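Local coordinates for uncharacterized esterase YxiM (PDB 2O14), which is an uncharacterised member of the GDSL lipolytic enzyme family and probably hydrolyses ester bonds, at residues F109-M114 against D121-P126; S171-Y176 against V202-S207; W187-P192 against P343-A348. One frame throughout, in Å; residues are numbered along the deposited sequence.

Interaction 1 (F109-M114 against D121-P126); sequences FQVINM and DTFQIP
Q110 lies across the ring of F123, its CB over the centre of one face and 3.9 Å from the ring centroid, a CH-pi contact only 13° off the ring normal. The chain then runs out past the CD1-CE1 side of the ring, with the amide plane 30° from the ring plane and OE1 3.6 Å from F123 CD1. F123 reaches this place with CG lying between its backbone N and carbonyl carbon (chi1 66°). V111 adds the apolar part: CG2 meets F123 CD2 obliquely at 3.5 Å, while CG1 turns to D121. Beyond it, the selenium of M114 rests loosely near D121 CB. Two successive residues, Q110 and V111, stand opposite the single V103 of strand 100-105, a classic beta bulge. The bulge belongs to strand 108-115 and packs against strand 120-127 of the opposing sheet in the galactose-binding-like domain; the two run nearly antiparallel yet share no direct hydrogen bond. Replacing F123 by an alanine would probably open a gap between the sheets and leave the chain of Q110 without the face it lies on. Polar links run through a water, which donates to Q110 OE1 at 3.1 Å and to Q124 O at 2.7 Å. Elsewhere, Q110 NE2 is bonded to A105 O and Y227 OH, and D121 OD2 to Y177 OH, while D121 OD1 accepts from T122 N at 2.7 Å.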
ATOM      1  N   PHE A 109      -6.444   4.406   6.387  1.00 16.65           N
ATOM      2  CA  PHE A 109      -5.416   4.589   5.370  1.00 18.68           C
ATOM      3  C   PHE A 109      -5.941   4.146   4.006  1.00 18.22           C
ATOM      4  O   PHE A 109      -6.694   3.171   3.914  1.00 18.71           O
ATOM      5  CB  PHE A 109      -4.177   3.759   5.705  1.00 16.11           C
ATOM      6  CG  PHE A 109      -3.330   4.341   6.797  1.00 16.05           C
ATOM      7  CD1 PHE A 109      -2.804   5.622   6.676  1.00 14.44           C
ATOM      8  CD2 PHE A 109      -3.011   3.591   7.922  1.00 17.72           C
ATOM      9  CE1 PHE A 109      -1.965   6.152   7.658  1.00 17.50           C
ATOM     10  CE2 PHE A 109      -2.172   4.110   8.914  1.00 20.78           C
ATOM     11  CZ  PHE A 109      -1.646   5.395   8.779  1.00 17.49           C
ATOM     12  N   GLN A 110      -5.544   4.859   2.956  1.00 17.22           N
ATOM     13  CA  GLN A 110      -5.946   4.516   1.593  1.00 16.47           C
ATOM     14  C   GLN A 110      -4.688   4.262   0.751  1.00 17.16           C
ATOM     15  O   GLN A 110      -4.658   3.340  -0.067  1.00 19.61           O
ATOM     16  CB  GLN A 110      -6.761   5.646   0.966  1.00 15.91           C
ATOM     17  CG  GLN A 110      -8.070   5.996   1.679  1.00 16.36           C
ATOM     18  CD  GLN A 110      -9.135   4.922   1.547  1.00 13.70           C
ATOM     19  OE1 GLN A 110      -9.188   4.203   0.551  1.00 15.16           O
ATOM     20  NE2 GLN A 110     -10.009   4.828   2.542  1.00 16.15           N
ATOM     21  N   VAL A 111      -3.659   5.088   0.940  1.00 14.95           N
ATOM     22  CA  VAL A 111      -2.397   4.928   0.212  1.00 16.34           C
ATOM     23  C   VAL A 111      -1.263   4.974   1.235  1.00 17.44           C
ATOM     24  O   VAL A 111      -1.227   5.868   2.079  1.00 18.53           O
ATOM     25  CB  VAL A 111      -2.170   6.054  -0.838  1.00 17.20           C
ATOM     26  CG1 VAL A 111      -0.936   5.736  -1.679  1.00 15.66           C
ATOM     27  CG2 VAL A 111      -3.393   6.195  -1.744  1.00 17.19           C
ATOM     28  N   ILE A 112      -0.333   4.026   1.156  1.00 17.45           N
ATOM     29  CA  ILE A 112       0.755   3.974   2.124  1.00 16.28           C
ATOM     30  C   ILE A 112       2.123   4.467   1.661  1.00 16.37           C
ATOM     31  O   ILE A 112       2.649   4.031   0.637  1.00 16.37           O
ATOM     32  CB  ILE A 112       0.945   2.531   2.678  1.00 16.08           C
ATOM     33  CG1 ILE A 112      -0.342   2.040   3.353  1.00 11.88           C
ATOM     34  CG2 ILE A 112       2.107   2.506   3.663  1.00 14.59           C
ATOM     35  CD1 ILE A 112      -0.786   2.877   4.558  1.00 14.71           C
ATOM     36  N   ASN A 113       2.690   5.379   2.445  1.00 17.10           N
ATOM     37  CA  ASN A 113       4.022   5.927   2.210  1.00 17.44           C
ATOM     38  C   ASN A 113       4.421   6.367   0.806  1.00 18.52           C
ATOM     39  O   ASN A 113       5.369   5.828   0.230  1.00 17.66           O
ATOM     40  CB  ASN A 113       5.078   4.938   2.728  1.00 18.48           C
ATOM     41  CG  ASN A 113       5.042   4.780   4.240  1.00 18.17           C
ATOM     42  OD1 ASN A 113       5.419   3.738   4.770  1.00 20.99           O
ATOM     43  ND2 ASN A 113       4.604   5.824   4.943  1.00 16.45           N
HETATM   44  N   MSE A 114       3.715   7.350   0.260  1.00 15.66           N
HETATM   45  CA  MSE A 114       4.070   7.895  -1.043  1.00 17.87           C
HETATM   46  C   MSE A 114       5.293   8.769  -0.730  1.00 17.24           C
HETATM   47  O   MSE A 114       5.392   9.319   0.369  1.00 15.35           O
HETATM   48  CB  MSE A 114       2.929   8.761  -1.589  1.00 22.06           C
HETATM   49  CG  MSE A 114       1.642   8.009  -1.898  1.00 29.08           C
HETATM   50 SE   MSE A 114       0.159   9.247  -2.198  1.00 36.74          SE
HETATM   51  CE  MSE A 114       0.161  10.025  -0.427  1.00 41.62           C
ATOM     52  N   ASP A 121      -0.622   8.989  -7.019  1.00 22.88           N
ATOM     53  CA  ASP A 121      -1.121   7.625  -6.968  1.00 21.78           C
ATOM     54  C   ASP A 121      -2.623   7.727  -7.108  1.00 22.70           C
ATOM     55  O   ASP A 121      -3.189   8.816  -6.979  1.00 21.60           O
ATOM     56  CB  ASP A 121      -0.783   6.934  -5.648  1.00 22.09           C
ATOM     57  CG  ASP A 121      -0.719   5.421  -5.792  1.00 22.73           C
ATOM     58  OD1 ASP A 121      -1.340   4.876  -6.734  1.00 20.34           O
ATOM     59  OD2 ASP A 121      -0.048   4.778  -4.963  1.00 24.20           O
ATOM     60  N   THR A 122      -3.266   6.596  -7.362  1.00 19.77           N
ATOM     61  CA  THR A 122      -4.707   6.570  -7.539  1.00 22.02           C
ATOM     62  C   THR A 122      -5.324   5.406  -6.776  1.00 21.71           C
ATOM     63  O   THR A 122      -4.733   4.333  -6.687  1.00 22.04           O
ATOM     64  CB  THR A 122      -5.060   6.421  -9.033  1.00 24.28           C
ATOM     65  OG1 THR A 122      -4.510   7.525  -9.760  1.00 25.63           O
ATOM     66  CG2 THR A 122      -6.562   6.391  -9.233  1.00 25.94           C
ATOM     67  N   PHE A 123      -6.510   5.617  -6.221  1.00 23.98           N
ATOM     68  CA  PHE A 123      -7.191   4.546  -5.501  1.00 22.81           C
ATOM     69  C   PHE A 123      -8.695   4.707  -5.657  1.00 21.82           C
ATOM     70  O   PHE A 123      -9.186   5.796  -5.946  1.00 22.59           O
ATOM     71  CB  PHE A 123      -6.802   4.559  -4.019  1.00 19.97           C
ATOM     72  CG  PHE A 123      -7.274   5.775  -3.275  1.00 17.33           C
ATOM     73  CD1 PHE A 123      -8.489   5.764  -2.604  1.00 18.43           C
ATOM     74  CD2 PHE A 123      -6.498   6.930  -3.242  1.00 18.85           C
ATOM     75  CE1 PHE A 123      -8.927   6.888  -1.903  1.00 20.02           C
ATOM     76  CE2 PHE A 123      -6.924   8.063  -2.545  1.00 18.11           C
ATOM     77  CZ  PHE A 123      -8.141   8.039  -1.875  1.00 20.34           C
ATOM     78  N   GLN A 124      -9.423   3.615  -5.479  1.00 21.11           N
ATOM     79  CA  GLN A 124     -10.871   3.651  -5.596  1.00 21.34           C
ATOM     80  C   GLN A 124     -11.469   3.605  -4.203  1.00 21.63           C
ATOM     81  O   GLN A 124     -10.898   2.999  -3.298  1.00 21.99           O
ATOM     82  CB  GLN A 124     -11.347   2.467  -6.426  1.00 18.33           C
ATOM     83  CG  GLN A 124     -10.791   2.489  -7.827  1.00 20.80           C
ATOM     84  CD  GLN A 124     -11.244   1.308  -8.658  1.00 22.60           C
ATOM     85  OE1 GLN A 124     -10.947   1.232  -9.851  1.00 25.64           O
ATOM     86  NE2 GLN A 124     -11.960   0.376  -8.035  1.00 20.20           N
ATOM     87  N   ILE A 125     -12.618   4.245  -4.025  1.00 20.03           N
ATOM     88  CA  ILE A 125     -13.249   4.278  -2.716  1.00 19.33           C
ATOM     89  C   ILE A 125     -14.756   4.466  -2.818  1.00 19.84           C
ATOM     90  O   ILE A 125     -15.240   5.287  -3.600  1.00 18.77           O
ATOM     91  CB  ILE A 125     -12.664   5.441  -1.870  1.00 20.37           C
ATOM     92  CG1 ILE A 125     -13.238   5.420  -0.452  1.00 17.92           C
ATOM     93  CG2 ILE A 125     -12.998   6.775  -2.530  1.00 20.53           C
ATOM     94  CD1 ILE A 125     -12.648   6.491   0.440  1.00 17.58           C
ATOM     95  N   PRO A 126     -15.524   3.683  -2.048  1.00 25.71           N
ATOM     96  CA  PRO A 126     -16.974   3.866  -2.130  1.00 26.02           C
ATOM     97  C   PRO A 126     -17.416   5.019  -1.233  1.00 27.06           C
ATOM     98  O   PRO A 126     -16.891   5.197  -0.131  1.00 28.43           O
ATOM     99  CB  PRO A 126     -17.522   2.517  -1.663  1.00 23.71           C
ATOM    100  CG  PRO A 126     -16.482   2.052  -0.679  1.00 24.19           C
ATOM    101  CD  PRO A 126     -15.186   2.413  -1.372  1.00 23.03           C
TER
HETATM  102  O   HOH W   1     -11.147   2.210  -0.680  1.00 37.78           O

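Interaction 2 (S171-Y176 against V202-S207); sequences STVCNY and VRNMAS
N204 and N175 approach from opposite directions with their amide planes 79° apart, and a third group, the carbonyl of V173, completes the grip on N204. ND2 of N204 spends its two protons on different geometries. The first bond, to V173 O at 2.8 Å, is nearly straight at 165° and lies close to the plane of the N204 amide. The second, to N175 OD1 at 2.9 Å, is more bent, and the donor stands above the carbonyl plane of N175 instead of on a lone pair. With CG of N204 anti to its backbone N (chi1 -169°), the amide is carried out to V173 O and N175 OD1, and its own OD1 turns back to accept from A206 N at 3.3 Å, forming an Asx turn. With bonds at both ND2 and OD1, the amide is probably restrained from turning. Two waters broaden the seam: one joins N175 ND2 to N204 N, the other accepts from N175 N and sits within hydrogen-bonding distance of N204 O and A206 O. Beside this polar group, A206 CB fits against V173 CG1 at 3.8 Å, and C174 CB comes to 3.4 Å from A206 O. The loop 171-176 begins with S171, the nucleophile by similarity, whose carbonyl O accepts from Y176 OH at 2.7 Å. S171 OG receives a weak bond from G209 N, a position consistent with the oxyanion-hole glycine of SGNH hydrolases. Strand 201-204 is the edge of the five-stranded parallel sheet, paired with strand 164-169, from whose end the nucleophile loop leaves; V173 packs on W187 and N175 on Q189 of helix 187-190, and M205 turns away to pack on F109 and I112 of strand 108-115.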
ATOM      1  N   SER A 171       9.309  -3.992   3.595  1.00 19.31           N
ATOM      2  CA  SER A 171      10.142  -3.329   2.592  1.00 19.66           C
ATOM      3  C   SER A 171      10.331  -4.109   1.285  1.00 19.39           C
ATOM      4  O   SER A 171      10.572  -3.510   0.230  1.00 18.33           O
ATOM      5  CB  SER A 171      11.523  -3.027   3.181  1.00 32.20           C
ATOM      6  OG  SER A 171      11.433  -2.170   4.306  1.00 37.95           O
ATOM      7  N   THR A 172      10.243  -5.435   1.344  1.00 19.25           N
ATOM      8  CA  THR A 172      10.418  -6.234   0.134  1.00 20.80           C
ATOM      9  C   THR A 172       9.098  -6.405  -0.617  1.00 22.08           C
ATOM     10  O   THR A 172       9.072  -6.991  -1.702  1.00 24.97           O
ATOM     11  CB  THR A 172      10.995  -7.639   0.452  1.00 18.53           C
ATOM     12  OG1 THR A 172      10.040  -8.403   1.200  1.00 19.66           O
ATOM     13  CG2 THR A 172      12.273  -7.516   1.267  1.00 16.61           C
ATOM     14  N   VAL A 173       8.017  -5.871  -0.046  1.00 22.13           N
ATOM     15  CA  VAL A 173       6.679  -5.977  -0.633  1.00 21.36           C
ATOM     16  C   VAL A 173       6.026  -4.639  -1.001  1.00 21.81           C
ATOM     17  O   VAL A 173       5.313  -4.539  -2.002  1.00 21.56           O
ATOM     18  CB  VAL A 173       5.713  -6.701   0.344  1.00 18.82           C
ATOM     19  CG1 VAL A 173       4.333  -6.834  -0.279  1.00 18.64           C
ATOM     20  CG2 VAL A 173       6.272  -8.067   0.717  1.00 19.17           C
ATOM     21  N   CYS A 174       6.282  -3.618  -0.189  1.00 21.04           N
ATOM     22  CA  CYS A 174       5.683  -2.292  -0.367  1.00 21.98           C
ATOM     23  C   CYS A 174       5.976  -1.544  -1.659  1.00 22.33           C
ATOM     24  O   CYS A 174       6.793  -1.965  -2.482  1.00 22.48           O
ATOM     25  CB  CYS A 174       6.066  -1.390   0.810  1.00 18.69           C
ATOM     26  SG  CYS A 174       7.792  -0.870   0.806  1.00 20.13           S
ATOM     27  N   ASN A 175       5.282  -0.420  -1.820  1.00 19.81           N
ATOM     28  CA  ASN A 175       5.441   0.434  -2.987  1.00 18.59           C
ATOM     29  C   ASN A 175       6.534   1.473  -2.775  1.00 17.83           C
ATOM     30  O   ASN A 175       6.694   2.012  -1.678  1.00 14.67           O
ATOM     31  CB  ASN A 175       4.146   1.191  -3.294  1.00 23.05           C
ATOM     32  CG  ASN A 175       3.047   0.298  -3.816  1.00 26.65           C
ATOM     33  OD1 ASN A 175       3.306  -0.667  -4.534  1.00 25.08           O
ATOM     34  ND2 ASN A 175       1.799   0.633  -3.482  1.00 27.63           N
ATOM     35  N   TYR A 176       7.287   1.743  -3.833  1.00 19.87           N
ATOM     36  CA  TYR A 176       8.321   2.768  -3.801  1.00 21.48           C
ATOM     37  C   TYR A 176       7.921   3.750  -4.906  1.00 21.55           C
ATOM     38  O   TYR A 176       7.310   3.352  -5.899  1.00 21.52           O
ATOM     39  CB  TYR A 176       9.704   2.168  -4.068  1.00 21.70           C
ATOM     40  CG  TYR A 176      10.209   1.318  -2.926  1.00 22.24           C
ATOM     41  CD1 TYR A 176       9.758   0.009  -2.748  1.00 21.53           C
ATOM     42  CD2 TYR A 176      11.095   1.841  -1.991  1.00 20.52           C
ATOM     43  CE1 TYR A 176      10.177  -0.762  -1.657  1.00 19.94           C
ATOM     44  CE2 TYR A 176      11.520   1.083  -0.895  1.00 21.84           C
ATOM     45  CZ  TYR A 176      11.058  -0.215  -0.734  1.00 21.68           C
ATOM     46  OH  TYR A 176      11.462  -0.960   0.354  1.00 20.53           O
ATOM     47  N   VAL A 202      -5.397  -3.828  -7.303  1.00 29.04           N
ATOM     48  CA  VAL A 202      -4.331  -4.188  -6.386  1.00 28.03           C
ATOM     49  C   VAL A 202      -4.067  -3.023  -5.442  1.00 26.73           C
ATOM     50  O   VAL A 202      -3.723  -1.931  -5.882  1.00 27.97           O
ATOM     51  CB  VAL A 202      -3.019  -4.524  -7.138  1.00 28.40           C
ATOM     52  CG1 VAL A 202      -1.931  -4.873  -6.142  1.00 28.09           C
ATOM     53  CG2 VAL A 202      -3.244  -5.682  -8.097  1.00 28.84           C
ATOM     54  N   ARG A 203      -4.252  -3.247  -4.147  1.00 23.24           N
ATOM     55  CA  ARG A 203      -3.989  -2.204  -3.165  1.00 22.55           C
ATOM     56  C   ARG A 203      -2.857  -2.696  -2.265  1.00 20.12           C
ATOM     57  O   ARG A 203      -3.071  -3.494  -1.355  1.00 19.54           O
ATOM     58  CB  ARG A 203      -5.246  -1.898  -2.342  1.00 28.63           C
ATOM     59  CG  ARG A 203      -6.395  -1.299  -3.153  1.00 32.43           C
ATOM     60  CD  ARG A 203      -7.623  -1.065  -2.275  1.00 34.60           C
ATOM     61  NE  ARG A 203      -7.400  -0.008  -1.292  1.00 37.45           N
ATOM     62  CZ  ARG A 203      -7.688   1.274  -1.486  1.00 37.19           C
ATOM     63  NH1 ARG A 203      -8.225   1.669  -2.631  1.00 38.63           N
ATOM     64  NH2 ARG A 203      -7.424   2.164  -0.538  1.00 38.84           N
ATOM     65  N   ASN A 204      -1.650  -2.216  -2.544  1.00 17.36           N
ATOM     66  CA  ASN A 204      -0.458  -2.601  -1.797  1.00 17.16           C
ATOM     67  C   ASN A 204      -0.323  -1.765  -0.530  1.00 16.63           C
ATOM     68  O   ASN A 204       0.212  -0.654  -0.561  1.00 16.42           O
ATOM     69  CB  ASN A 204       0.779  -2.413  -2.677  1.00 19.01           C
ATOM     70  CG  ASN A 204       2.019  -3.025  -2.073  1.00 19.23           C
ATOM     71  OD1 ASN A 204       1.997  -3.494  -0.941  1.00 21.80           O
ATOM     72  ND2 ASN A 204       3.111  -3.026  -2.827  1.00 20.06           N
HETATM   73  N   MSE A 205      -0.789  -2.322   0.585  1.00 19.14           N
HETATM   74  CA  MSE A 205      -0.760  -1.633   1.877  1.00 19.77           C
HETATM   75  C   MSE A 205       0.473  -1.929   2.724  1.00 18.38           C
HETATM   76  O   MSE A 205       0.553  -1.506   3.873  1.00 18.70           O
HETATM   77  CB  MSE A 205      -2.017  -1.985   2.684  1.00 21.98           C
HETATM   78  CG  MSE A 205      -3.325  -1.771   1.935  1.00 27.82           C
HETATM   79 SE   MSE A 205      -3.490   0.014   1.140  1.00 41.04          SE
HETATM   80  CE  MSE A 205      -4.007   1.013   2.731  1.00 30.23           C
ATOM     81  N   ALA A 206       1.431  -2.652   2.157  1.00 18.92           N
ATOM     82  CA  ALA A 206       2.653  -3.000   2.872  1.00 17.08           C
ATOM     83  C   ALA A 206       3.437  -1.734   3.197  1.00 17.48           C
ATOM     84  O   ALA A 206       3.251  -0.701   2.551  1.00 14.73           O
ATOM     85  CB  ALA A 206       3.502  -3.939   2.020  1.00 15.30           C
ATOM     86  N   SER A 207       4.304  -1.810   4.203  1.00 17.93           N
ATOM     87  CA  SER A 207       5.115  -0.659   4.594  1.00 18.01           C
ATOM     88  C   SER A 207       6.513  -1.098   5.021  1.00 18.90           C
ATOM     89  O   SER A 207       6.691  -2.185   5.573  1.00 19.25           O
ATOM     90  CB  SER A 207       4.441   0.103   5.738  1.00 14.17           C
ATOM     91  OG  SER A 207       4.330  -0.700   6.895  1.00 14.48           O
TER
HETATM   92  O   HOH W   2       2.859  -0.108  -0.061  1.00 16.03           O
HETATM   93  O   HOH W   3      -0.895   0.062  -4.318  1.00 18.41           O

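Interaction 3 (W187-P192 against P343-A348); sequences WGQMLP and PNRAGA
M190, a selenomethionine here, buries the most surface, hooking its end between R345 and A348 at the start of helix 345-361. Its chain bends at chi2 and again at chi3, which brings the methyl CE over one face of the R345 guanidinium and SE to 3.4 Å from R345 NH1. The two side chains cross at about a right angle. CE also presses on A348 CB at 3.4 Å, tighter than ordinary van der Waals contact; as chi1 (-114°) and chi3 fall away from staggered values, the exact position of this methyl is doubtful, though its general site between the two residues is plain. A348, second in buried surface, offers its CB to M190 and its carbonyl O to W187: W187 CB lies 3.3 Å from A348 O, and W187 CA makes a CA-H...O contact with it. The indole itself leads away, and its NE1 is bonded to Q237. R345 extends with CG anti to the backbone N, then bends at chi3 to bring the guanidinium across the end of M190. Its polar ends are engaged by the loop that precedes helix 187-190, NE with S182 O and NH2 with L179 O. N344, at the N-cap, fixes the helix start by accepting G347 N on OD1 at 2.7 Å and 168°. The contact thus sets the short, weakly bonded helix 187-190 against the first turn of the helix that follows H342, an active-site residue by similarity. Where M190 meets A348 the contact is apolar packing, and the flat face of R345 appears to pack on the selenomethionine, while the loop carbonyls bonded to its N-H groups would probably ease the burial of its charge.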
ATOM      1  N   TRP A 187       7.641  -6.549  -4.398  1.00 25.31           N
ATOM      2  CA  TRP A 187       6.946  -7.311  -5.429  1.00 25.12           C
ATOM      3  C   TRP A 187       5.450  -7.042  -5.490  1.00 24.18           C
ATOM      4  O   TRP A 187       4.810  -7.328  -6.496  1.00 24.68           O
ATOM      5  CB  TRP A 187       7.232  -8.821  -5.318  1.00 22.00           C
ATOM      6  CG  TRP A 187       6.665  -9.557  -4.135  1.00 23.67           C
ATOM      7  CD1 TRP A 187       7.313  -9.873  -2.974  1.00 23.71           C
ATOM      8  CD2 TRP A 187       5.371 -10.169  -4.050  1.00 23.91           C
ATOM      9  NE1 TRP A 187       6.507 -10.653  -2.177  1.00 23.02           N
ATOM     10  CE2 TRP A 187       5.310 -10.849  -2.814  1.00 23.94           C
ATOM     11  CE3 TRP A 187       4.258 -10.212  -4.903  1.00 24.32           C
ATOM     12  CZ2 TRP A 187       4.179 -11.566  -2.408  1.00 25.90           C
ATOM     13  CZ3 TRP A 187       3.132 -10.925  -4.499  1.00 25.17           C
ATOM     14  CH2 TRP A 187       3.103 -11.592  -3.262  1.00 26.11           C
ATOM     15  N   GLY A 188       4.893  -6.474  -4.425  1.00 23.93           N
ATOM     16  CA  GLY A 188       3.479  -6.152  -4.439  1.00 24.71           C
ATOM     17  C   GLY A 188       3.257  -4.997  -5.401  1.00 25.38           C
ATOM     18  O   GLY A 188       2.168  -4.808  -5.943  1.00 26.61           O
ATOM     19  N   GLN A 189       4.308  -4.217  -5.618  1.00 22.78           N
ATOM     20  CA  GLN A 189       4.242  -3.080  -6.524  1.00 24.48           C
ATOM     21  C   GLN A 189       4.260  -3.561  -7.976  1.00 27.44           C
ATOM     22  O   GLN A 189       3.778  -2.870  -8.871  1.00 26.36           O
ATOM     23  CB  GLN A 189       5.428  -2.149  -6.264  1.00 25.24           C
ATOM     24  CG  GLN A 189       5.591  -1.015  -7.267  1.00 24.51           C
ATOM     25  CD  GLN A 189       6.811  -0.157  -6.971  1.00 26.27           C
ATOM     26  OE1 GLN A 189       7.198   0.694  -7.773  1.00 26.14           O
ATOM     27  NE2 GLN A 189       7.422  -0.378  -5.810  1.00 20.93           N
HETATM   28  N   MSE A 190       4.818  -4.752  -8.199  1.00 28.96           N
HETATM   29  CA  MSE A 190       4.903  -5.322  -9.543  1.00 32.92           C
HETATM   30  C   MSE A 190       3.779  -6.307  -9.844  1.00 32.25           C
HETATM   31  O   MSE A 190       3.618  -6.752 -10.979  1.00 32.34           O
HETATM   32  CB  MSE A 190       6.250  -6.020  -9.740  1.00 40.48           C
HETATM   33  CG  MSE A 190       7.127  -5.350 -10.778  1.00 48.13           C
HETATM   34 SE   MSE A 190       7.577  -3.529 -10.306  1.00 52.99          SE
HETATM   35  CE  MSE A 190       9.311  -3.874  -9.526  1.00 54.80           C
ATOM     36  N   LEU A 191       3.009  -6.646  -8.821  1.00 33.34           N
ATOM     37  CA  LEU A 191       1.898  -7.571  -8.967  1.00 34.68           C
ATOM     38  C   LEU A 191       0.963  -7.187 -10.113  1.00 36.17           C
ATOM     39  O   LEU A 191       0.606  -8.026 -10.945  1.00 36.27           O
ATOM     40  CB  LEU A 191       1.096  -7.623  -7.668  1.00 28.42           C
ATOM     41  CG  LEU A 191       0.788  -8.995  -7.077  1.00 29.14           C
ATOM     42  CD1 LEU A 191      -0.184  -8.803  -5.920  1.00 26.08           C
ATOM     43  CD2 LEU A 191       0.191  -9.921  -8.131  1.00 26.66           C
ATOM     44  N   PRO A 192       0.547  -5.912 -10.174  1.00 43.12           N
ATOM     45  CA  PRO A 192      -0.356  -5.511 -11.257  1.00 44.77           C
ATOM     46  C   PRO A 192       0.114  -5.862 -12.671  1.00 46.71           C
ATOM     47  O   PRO A 192      -0.702  -5.985 -13.586  1.00 46.40           O
ATOM     48  CB  PRO A 192      -0.539  -4.005 -11.027  1.00 34.84           C
ATOM     49  CG  PRO A 192       0.667  -3.606 -10.229  1.00 35.75           C
ATOM     50  CD  PRO A 192       0.872  -4.767  -9.305  1.00 34.24           C
ATOM     51  N   PRO A 343      15.052  -6.305  -2.607  1.00 34.64           N
ATOM     52  CA  PRO A 343      15.060  -6.535  -4.054  1.00 33.86           C
ATOM     53  C   PRO A 343      14.983  -5.194  -4.772  1.00 34.76           C
ATOM     54  O   PRO A 343      14.484  -4.215  -4.208  1.00 33.44           O
ATOM     55  CB  PRO A 343      13.790  -7.354  -4.285  1.00 23.81           C
ATOM     56  CG  PRO A 343      13.559  -8.032  -2.970  1.00 24.60           C
ATOM     57  CD  PRO A 343      13.881  -6.944  -1.984  1.00 23.36           C
ATOM     58  N   ASN A 344      15.498  -5.135  -5.996  1.00 25.67           N
ATOM     59  CA  ASN A 344      15.401  -3.907  -6.772  1.00 25.96           C
ATOM     60  C   ASN A 344      14.183  -4.133  -7.657  1.00 25.62           C
ATOM     61  O   ASN A 344      13.463  -5.115  -7.469  1.00 25.46           O
ATOM     62  CB  ASN A 344      16.649  -3.673  -7.633  1.00 30.35           C
ATOM     63  CG  ASN A 344      17.007  -4.872  -8.491  1.00 29.69           C
ATOM     64  OD1 ASN A 344      16.137  -5.554  -9.034  1.00 29.34           O
ATOM     65  ND2 ASN A 344      18.303  -5.125  -8.629  1.00 30.53           N
ATOM     66  N   ARG A 345      13.944  -3.248  -8.615  1.00 32.52           N
ATOM     67  CA  ARG A 345      12.790  -3.408  -9.491  1.00 32.64           C
ATOM     68  C   ARG A 345      12.792  -4.766 -10.207  1.00 33.40           C
ATOM     69  O   ARG A 345      11.764  -5.452 -10.255  1.00 33.82           O
ATOM     70  CB  ARG A 345      12.746  -2.262 -10.508  1.00 31.98           C
ATOM     71  CG  ARG A 345      11.593  -2.344 -11.505  1.00 29.65           C
ATOM     72  CD  ARG A 345      11.446  -1.037 -12.257  1.00 31.02           C
ATOM     73  NE  ARG A 345      10.876   0.009 -11.411  1.00 33.90           N
ATOM     74  CZ  ARG A 345       9.574   0.175 -11.203  1.00 32.48           C
ATOM     75  NH1 ARG A 345       8.700  -0.630 -11.786  1.00 30.79           N
ATOM     76  NH2 ARG A 345       9.145   1.139 -10.401  1.00 33.04           N
ATOM     77  N   ALA A 346      13.944  -5.155 -10.752  1.00 30.10           N
ATOM     78  CA  ALA A 346      14.069  -6.429 -11.462  1.00 28.93           C
ATOM     79  C   ALA A 346      13.766  -7.602 -10.537  1.00 27.79           C
ATOM     80  O   ALA A 346      13.012  -8.503 -10.893  1.00 27.64           O
ATOM     81  CB  ALA A 346      15.474  -6.572 -12.045  1.00 32.71           C
ATOM     82  N   GLY A 347      14.360  -7.593  -9.349  1.00 28.50           N
ATOM     83  CA  GLY A 347      14.107  -8.669  -8.405  1.00 27.42           C
ATOM     84  C   GLY A 347      12.650  -8.695  -7.975  1.00 26.63           C
ATOM     85  O   GLY A 347      12.045  -9.762  -7.837  1.00 27.16           O
ATOM     86  N   ALA A 348      12.079  -7.515  -7.763  1.00 21.00           N
ATOM     87  CA  ALA A 348      10.685  -7.404  -7.356  1.00 21.54           C
ATOM     88  C   ALA A 348       9.779  -7.944  -8.458  1.00 21.57           C
ATOM     89  O   ALA A 348       8.762  -8.586  -8.190  1.00 22.49           O
ATOM     90  CB  ALA A 348      10.346  -5.947  -7.064  1.00 20.65           C
TER

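In the fold
Following the chain, interaction 1 closes first, bringing strand 108-115 back against strand 120-127 across a short connection and tying the two sheets of the galactose-binding-like domain. Interactions 2 and 3 come later, in the GDSL hydrolase domain, and they cross: 187-192 lies between 171-176 and 202-207, while its partner 343-348 lies far beyond both. Interaction 2 therefore closes a loop of some 25 residues onto the edge strand of the parallel sheet, and interaction 3 brings the C-terminal helix back over 150 residues to that loop, where T172 O and W187 N probably bond. R203, in 202-207, packs against Q110, F123 and Q124, joining the two domains.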